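Local coordinates for 6-aminohexanoate-cyclic-dimer hydrolase (Arthrobacter sp., PDB 3A2Q), which hydrolyses the cyclic dimer of 6-aminohexanoic acid, a nylon-6 by-product, opening the ring to give the linear dimer, at residues Ile32-Val35 / Gln36-Pro40; Asp98-Tyr102 / Phe103-Met107. The protein carries 1 engineered substitution. All coordinates share one frame; numbering follows the deposited sequence.

Contact 1 (Ile32-Val35 / Gln36-Pro40); sequences IAHV and QAVNP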
ATOM      1  N   ILE A  32      19.733  -6.059 -10.708  1.00 38.69           N
ATOM      2  CA  ILE A  32      20.592  -5.127  -9.980  1.00 41.18           C
ATOM      3  C   ILE A  32      21.135  -4.045 -10.915  1.00 41.88           C
ATOM      4  O   ILE A  32      21.191  -2.869 -10.551  1.00 42.25           O
ATOM      5  CB  ILE A  32      21.784  -5.858  -9.313  1.00 43.56           C
ATOM      6  CG1 ILE A  32      21.269  -6.854  -8.273  1.00 43.08           C
ATOM      7  CG2 ILE A  32      22.712  -4.849  -8.653  1.00 42.75           C
ATOM      8  CD1 ILE A  32      22.357  -7.656  -7.592  1.00 43.60           C
ATOM      9  N   ALA A  33      21.531  -4.445 -12.120  1.00 41.54           N
ATOM     10  CA  ALA A  33      22.060  -3.499 -13.095  1.00 42.43           C
ATOM     11  C   ALA A  33      20.991  -2.460 -13.414  1.00 42.79           C
ATOM     12  O   ALA A  33      21.261  -1.257 -13.436  1.00 42.39           O
ATOM     13  CB  ALA A  33      22.473  -4.233 -14.366  1.00 41.18           C
ATOM     14  N   HIS A  34      19.774  -2.938 -13.654  1.00 41.53           N
ATOM     15  CA  HIS A  34      18.650  -2.067 -13.969  1.00 39.83           C
ATOM     16  C   HIS A  34      18.408  -1.081 -12.829  1.00 38.39           C
ATOM     17  O   HIS A  34      18.185   0.108 -13.058  1.00 39.36           O
ATOM     18  CB  HIS A  34      17.397  -2.910 -14.217  1.00 38.88           C
ATOM     19  CG  HIS A  34      16.186  -2.106 -14.569  1.00 41.32           C
ATOM     20  ND1 HIS A  34      16.132  -1.285 -15.674  1.00 42.28           N
ATOM     21  CD2 HIS A  34      14.982  -1.996 -13.960  1.00 40.30           C
ATOM     22  CE1 HIS A  34      14.947  -0.706 -15.732  1.00 43.77           C
ATOM     23  NE2 HIS A  34      14.230  -1.119 -14.704  1.00 44.08           N
ATOM     24  N   VAL A  35      18.458  -1.578 -11.597  1.00 37.68           N
ATOM     25  CA  VAL A  35      18.254  -0.737 -10.421  1.00 37.14           C
ATOM     26  C   VAL A  35      19.304   0.373 -10.368  1.00 38.56           C
ATOM     27  O   VAL A  35      18.982   1.542 -10.151  1.00 38.72           O
ATOM     28  CB  VAL A  35      18.337  -1.574  -9.120  1.00 37.29           C
ATOM     29  CG1 VAL A  35      18.295  -0.668  -7.905  1.00 36.37           C
ATOM     30  CG2 VAL A  35      17.186  -2.562  -9.067  1.00 39.09           C
ATOM     31  N   GLN A  36      20.562   0.001 -10.569  1.00 40.85           N
ATOM     32  CA  GLN A  36      21.661   0.963 -10.538  1.00 41.10           C
ATOM     33  C   GLN A  36      21.514   2.073 -11.576  1.00 40.70           C
ATOM     34  O   GLN A  36      21.891   3.221 -11.329  1.00 42.18           O
ATOM     35  CB  GLN A  36      22.986   0.235 -10.759  1.00 40.24           C
ATOM     36  CG  GLN A  36      23.281  -0.818  -9.709  1.00 40.54           C
ATOM     37  CD  GLN A  36      24.623  -1.480  -9.921  1.00 45.53           C
ATOM     38  OE1 GLN A  36      24.875  -2.084 -10.965  1.00 44.69           O
ATOM     39  NE2 GLN A  36      25.497  -1.367  -8.927  1.00 48.66           N
ATOM     40  N   ALA A  37      20.960   1.726 -12.731  1.00 40.59           N
ATOM     41  CA  ALA A  37      20.774   2.679 -13.819  1.00 40.46           C
ATOM     42  C   ALA A  37      19.555   3.589 -13.683  1.00 42.33           C
ATOM     43  O   ALA A  37      19.645   4.801 -13.896  1.00 39.04           O
ATOM     44  CB  ALA A  37      20.700   1.926 -15.142  1.00 38.94           C
ATOM     45  N   VAL A  38      18.419   2.999 -13.324  1.00 41.76           N
ATOM     46  CA  VAL A  38      17.163   3.736 -13.205  1.00 40.66           C
ATOM     47  C   VAL A  38      16.842   4.353 -11.844  1.00 38.33           C
ATOM     48  O   VAL A  38      16.321   5.467 -11.780  1.00 35.65           O
ATOM     49  CB  VAL A  38      15.978   2.829 -13.634  1.00 44.13           C
ATOM     50  CG1 VAL A  38      14.652   3.481 -13.288  1.00 47.76           C
ATOM     51  CG2 VAL A  38      16.058   2.563 -15.126  1.00 46.33           C
ATOM     52  N   ASN A  39      17.151   3.642 -10.763  1.00 35.86           N
ATOM     53  CA  ASN A  39      16.845   4.150  -9.429  1.00 37.35           C
ATOM     54  C   ASN A  39      17.376   5.543  -9.100  1.00 39.49           C
ATOM     55  O   ASN A  39      16.732   6.294  -8.367  1.00 41.49           O
ATOM     56  CB  ASN A  39      17.322   3.174  -8.357  1.00 37.91           C
ATOM     57  CG  ASN A  39      16.798   3.532  -6.987  1.00 42.33           C
ATOM     58  OD1 ASN A  39      15.585   3.609  -6.776  1.00 42.16           O
ATOM     59  ND2 ASN A  39      17.704   3.758  -6.047  1.00 38.85           N
ATOM     60  N   PRO A  40      18.559   5.911  -9.620  1.00 40.74           N
ATOM     61  CA  PRO A  40      19.053   7.254  -9.295  1.00 39.80           C
ATOM     62  C   PRO A  40      18.064   8.352  -9.681  1.00 39.79           C
ATOM     63  O   PRO A  40      17.972   9.383  -9.016  1.00 40.98           O
ATOM     64  CB  PRO A  40      20.360   7.346 -10.081  1.00 44.07           C
ATOM     65  CG  PRO A  40      20.810   5.915 -10.178  1.00 46.07           C
ATOM     66  CD  PRO A  40      19.531   5.169 -10.445  1.00 41.01           C
TER

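Contact 2 (Asp98-Tyr102 / Phe103-Met107); sequences DHDAY and FVQRM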
ATOM      1  N   ASP A  98      17.371  -6.447  14.542  1.00 47.15           N
ATOM      2  CA  ASP A  98      17.981  -7.685  15.015  1.00 46.83           C
ATOM      3  C   ASP A  98      17.242  -8.959  14.619  1.00 45.77           C
ATOM      4  O   ASP A  98      17.675 -10.057  14.971  1.00 44.50           O
ATOM      5  CB  ASP A  98      18.124  -7.646  16.537  1.00 53.07           C
ATOM      6  CG  ASP A  98      16.810  -7.361  17.233  1.00 61.23           C
ATOM      7  OD1 ASP A  98      15.822  -8.069  16.950  1.00 63.46           O
ATOM      8  OD2 ASP A  98      16.764  -6.428  18.063  1.00 69.29           O
ATOM      9  N   HIS A  99      16.141  -8.826  13.886  1.00 41.09           N
ATOM     10  CA  HIS A  99      15.378 -10.004  13.482  1.00 39.58           C
ATOM     11  C   HIS A  99      14.621  -9.813  12.171  1.00 36.90           C
ATOM     12  O   HIS A  99      14.601  -8.721  11.608  1.00 39.19           O
ATOM     13  CB  HIS A  99      14.364 -10.360  14.566  1.00 38.17           C
ATOM     14  CG  HIS A  99      13.264  -9.355  14.708  1.00 41.24           C
ATOM     15  ND1 HIS A  99      13.442  -8.140  15.333  1.00 43.49           N
ATOM     16  CD2 HIS A  99      11.987  -9.362  14.256  1.00 44.27           C
ATOM     17  CE1 HIS A  99      12.324  -7.441  15.259  1.00 44.22           C
ATOM     18  NE2 HIS A  99      11.425  -8.160  14.610  1.00 45.30           N
ATOM     19  N   ASP A 100      14.000 -10.894  11.704  1.00 33.24           N
ATOM     20  CA  ASP A 100      13.195 -10.876  10.486  1.00 32.63           C
ATOM     21  C   ASP A 100      11.722 -10.853  10.891  1.00 32.77           C
ATOM     22  O   ASP A 100      11.316 -11.557  11.817  1.00 32.85           O
ATOM     23  CB  ASP A 100      13.408 -12.137   9.635  1.00 34.56           C
ATOM     24  CG  ASP A 100      14.700 -12.117   8.842  1.00 36.78           C
ATOM     25  OD1 ASP A 100      15.130 -11.027   8.412  1.00 37.76           O
ATOM     26  OD2 ASP A 100      15.272 -13.208   8.626  1.00 43.03           O
ATOM     27  N   ALA A 101      10.923 -10.044  10.209  1.00 31.27           N
ATOM     28  CA  ALA A 101       9.494 -10.008  10.502  1.00 31.19           C
ATOM     29  C   ALA A 101       8.942 -11.282   9.880  1.00 30.16           C
ATOM     30  O   ALA A 101       9.569 -11.855   8.991  1.00 32.26           O
ATOM     31  CB  ALA A 101       8.849  -8.790   9.858  1.00 28.29           C
ATOM     32  N   TYR A 102       7.783 -11.740  10.343  1.00 29.18           N
ATOM     33  CA  TYR A 102       7.192 -12.947   9.781  1.00 28.72           C
ATOM     34  C   TYR A 102       7.040 -12.813   8.265  1.00 29.51           C
ATOM     35  O   TYR A 102       7.289 -13.761   7.527  1.00 28.74           O
ATOM     36  CB  TYR A 102       5.826 -13.214  10.416  1.00 28.15           C
ATOM     37  CG  TYR A 102       5.878 -13.640  11.868  1.00 31.17           C
ATOM     38  CD1 TYR A 102       4.966 -13.129  12.794  1.00 28.59           C
ATOM     39  CD2 TYR A 102       6.817 -14.575  12.316  1.00 33.78           C
ATOM     40  CE1 TYR A 102       4.983 -13.535  14.125  1.00 32.55           C
ATOM     41  CE2 TYR A 102       6.840 -14.990  13.653  1.00 35.88           C
ATOM     42  CZ  TYR A 102       5.917 -14.466  14.550  1.00 33.74           C
ATOM     43  OH  TYR A 102       5.901 -14.884  15.868  1.00 30.78           O
ATOM     44  N   PHE A 103       6.624 -11.633   7.808  1.00 29.89           N
ATOM     45  CA  PHE A 103       6.443 -11.383   6.380  1.00 26.42           C
ATOM     46  C   PHE A 103       7.731 -11.711   5.628  1.00 28.93           C
ATOM     47  O   PHE A 103       7.707 -12.411   4.617  1.00 25.80           O
ATOM     48  CB  PHE A 103       6.086  -9.907   6.130  1.00 30.61           C
ATOM     49  CG  PHE A 103       5.744  -9.593   4.691  1.00 28.52           C
ATOM     50  CD1 PHE A 103       4.426  -9.632   4.251  1.00 28.33           C
ATOM     51  CD2 PHE A 103       6.743  -9.268   3.777  1.00 31.29           C
ATOM     52  CE1 PHE A 103       4.102  -9.353   2.920  1.00 28.29           C
ATOM     53  CE2 PHE A 103       6.433  -8.989   2.446  1.00 26.22           C
ATOM     54  CZ  PHE A 103       5.110  -9.032   2.017  1.00 27.00           C
ATOM     55  N   VAL A 104       8.850 -11.190   6.128  1.00 28.91           N
ATOM     56  CA  VAL A 104      10.149 -11.414   5.501  1.00 31.30           C
ATOM     57  C   VAL A 104      10.534 -12.891   5.470  1.00 30.99           C
ATOM     58  O   VAL A 104      11.044 -13.377   4.467  1.00 32.97           O
ATOM     59  CB  VAL A 104      11.256 -10.600   6.216  1.00 30.07           C
ATOM     60  CG1 VAL A 104      12.626 -10.976   5.671  1.00 36.45           C
ATOM     61  CG2 VAL A 104      11.011  -9.115   6.008  1.00 32.34           C
ATOM     62  N   GLN A 105      10.280 -13.607   6.560  1.00 31.87           N
ATOM     63  CA  GLN A 105      10.611 -15.031   6.616  1.00 30.48           C
ATOM     64  C   GLN A 105       9.786 -15.818   5.607  1.00 30.41           C
ATOM     65  O   GLN A 105      10.305 -16.704   4.925  1.00 30.17           O
ATOM     66  CB  GLN A 105      10.359 -15.589   8.016  1.00 27.19           C
ATOM     67  CG  GLN A 105      11.137 -14.893   9.115  1.00 33.68           C
ATOM     68  CD  GLN A 105      10.931 -15.551  10.464  1.00 38.71           C
ATOM     69  OE1 GLN A 105       9.805 -15.870  10.844  1.00 43.44           O
ATOM     70  NE2 GLN A 105      12.017 -15.749  11.199  1.00 38.50           N
ATOM     71  N   ARG A 106       8.497 -15.493   5.521  1.00 31.51           N
ATOM     72  CA  ARG A 106       7.586 -16.161   4.597  1.00 29.34           C
ATOM     73  C   ARG A 106       8.015 -15.983   3.141  1.00 29.42           C
ATOM     74  O   ARG A 106       7.942 -16.922   2.350  1.00 32.86           O
ATOM     75  CB  ARG A 106       6.154 -15.626   4.774  1.00 28.69           C
ATOM     76  CG  ARG A 106       5.405 -16.152   6.003  1.00 28.94           C
ATOM     77  CD  ARG A 106       5.217 -17.667   5.933  1.00 31.09           C
ATOM     78  NE  ARG A 106       4.240 -18.153   6.905  1.00 33.59           N
ATOM     79  CZ  ARG A 106       2.923 -18.003   6.787  1.00 32.59           C
ATOM     80  NH1 ARG A 106       2.413 -17.380   5.731  1.00 31.62           N
ATOM     81  NH2 ARG A 106       2.114 -18.474   7.728  1.00 32.18           N
ATOM     82  N   MET A 107       8.446 -14.776   2.788  1.00 29.86           N
ATOM     83  CA  MET A 107       8.886 -14.487   1.424  1.00 29.30           C
ATOM     84  C   MET A 107      10.142 -15.278   1.051  1.00 30.75           C
ATOM     85  O   MET A 107      10.236 -15.834  -0.049  1.00 32.14           O
ATOM     86  CB  MET A 107       9.164 -12.989   1.266  1.00 32.52           C
ATOM     87  CG  MET A 107       7.911 -12.109   1.255  1.00 29.29           C
ATOM     88  SD  MET A 107       6.846 -12.415  -0.170  1.00 30.60           S
ATOM     89  CE  MET A 107       7.661 -11.376  -1.407  1.00 30.29           C
TER
HETATM   90  O   HOH W   1      14.795 -15.222  10.518  1.00 48.45           O

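Contact 1 (Ile32-Val35 / Gln36-Pro40)
Ile32 O receives Gln36 N at 2.9 Å with an N-H...O angle of 164°, the first of four successive i to i+4 bonds that place Ile32 to Val38 on one run of alpha-helix. Ala37 N to Ala33 O and Val38 N to His34 O follow, the latter at 2.9 Å. Asn39 N to Val35 O closes the series. Pro40 has no N-H to continue it; its CD stands 3.7 Å from Val35 O instead, and the helix kinks there.

Among the side chains, His34 and Val38 meet one turn apart. The imidazole has CG anti to the backbone N (chi1 -179°), which swings the ring along the helix until His34 CE1 lies 3.5 Å from Val38 CG2, while Val38 CB sits over one ring face, offset toward the rim. The ring's NE2 bonds to Ala160 O, which would limit its rotation. Val35 CG1 runs beside Asn39 CB at 4.0 Å, and the amide oxygen of Asn39 turns away to accept from Val45 N. The exposed Gln36 lays its CD 4.1 Å from CG2 of the buried Ile32.

Ile32 and Val35 face inward on to Phe50 and Leu115. The arrangement is that of an amphipathic surface helix, 24-42, laid against helix 50-59 and strand 113-118 of the amidase fold.

Contact 2 (Asp98-Tyr102 / Phe103-Met107)
Gln105 folds back over the turn that starts its helix and can be followed atom by atom. Gln105 CB lies 3.6 Å from Tyr102 O. Gln105 CG, set beside the backbone N by chi1 of -58°, comes within 3.4 Å of Ala101 O and also packs on Asp100 CB. From there the extended chain carries the amide outward, where its two ends part: Gln105 OE1 lies at the edge of the Tyr102 ring, near its plane and 3.6 Å from Tyr102 CD2, with ring and amide planes 47° apart, whereas Gln105 NE2 donates a hydrogen to a water at 2.9 Å. That water in turn donates to Asp100 OD2, so it bridges amide and carboxylate. An alanine in place of Gln105 would probably leave the water without its amide anchor and the Tyr102 edge and Asp100 CB without their cover.

Asp100 has further partners: OD2 forms a salt bridge with Arg108, and Asp100 OD1 accepts from Gln79 N while touching Val104 CG1 at 3.7 Å. The carboxylate is thus held through both oxygens, which would be expected to favour its charged form.

Ala101 occupies the N-cap position. Ala101 O takes Gln105 N at 3.1 Å, and Tyr102 O takes Arg106 N with an N-H...O angle of 165°; these i to i+4 bonds are the evidence for the first helical turn.

Helix 102-110 packs its inner side on the central sheet and on helix 219-229: Val104 touches Tyr69 and Leu71 of strand 68-72, Phe103 and Met107 rest on Val229, and Arg106 NH1 reaches Val228 O at the end of that helix.

Both contacts are local, one within helix 24-42 and the other at the start of helix 102-110, and they follow one another along the chain. Their centres lie 25 Å apart and their nearest atoms about 15 Å, so they do not touch. The sheet relates them: contact 1 faces strand 113-118, contact 2 strand 68-72, and these two strands run side by side and parallel. Their relation to catalysis differs. Contact 1 lies away from the known active-site and ligand-pocket residues, whereas in contact 2 the side chain of Phe103 is about 9 Å from that of Lys72, assigned by similarity to the charge relay system.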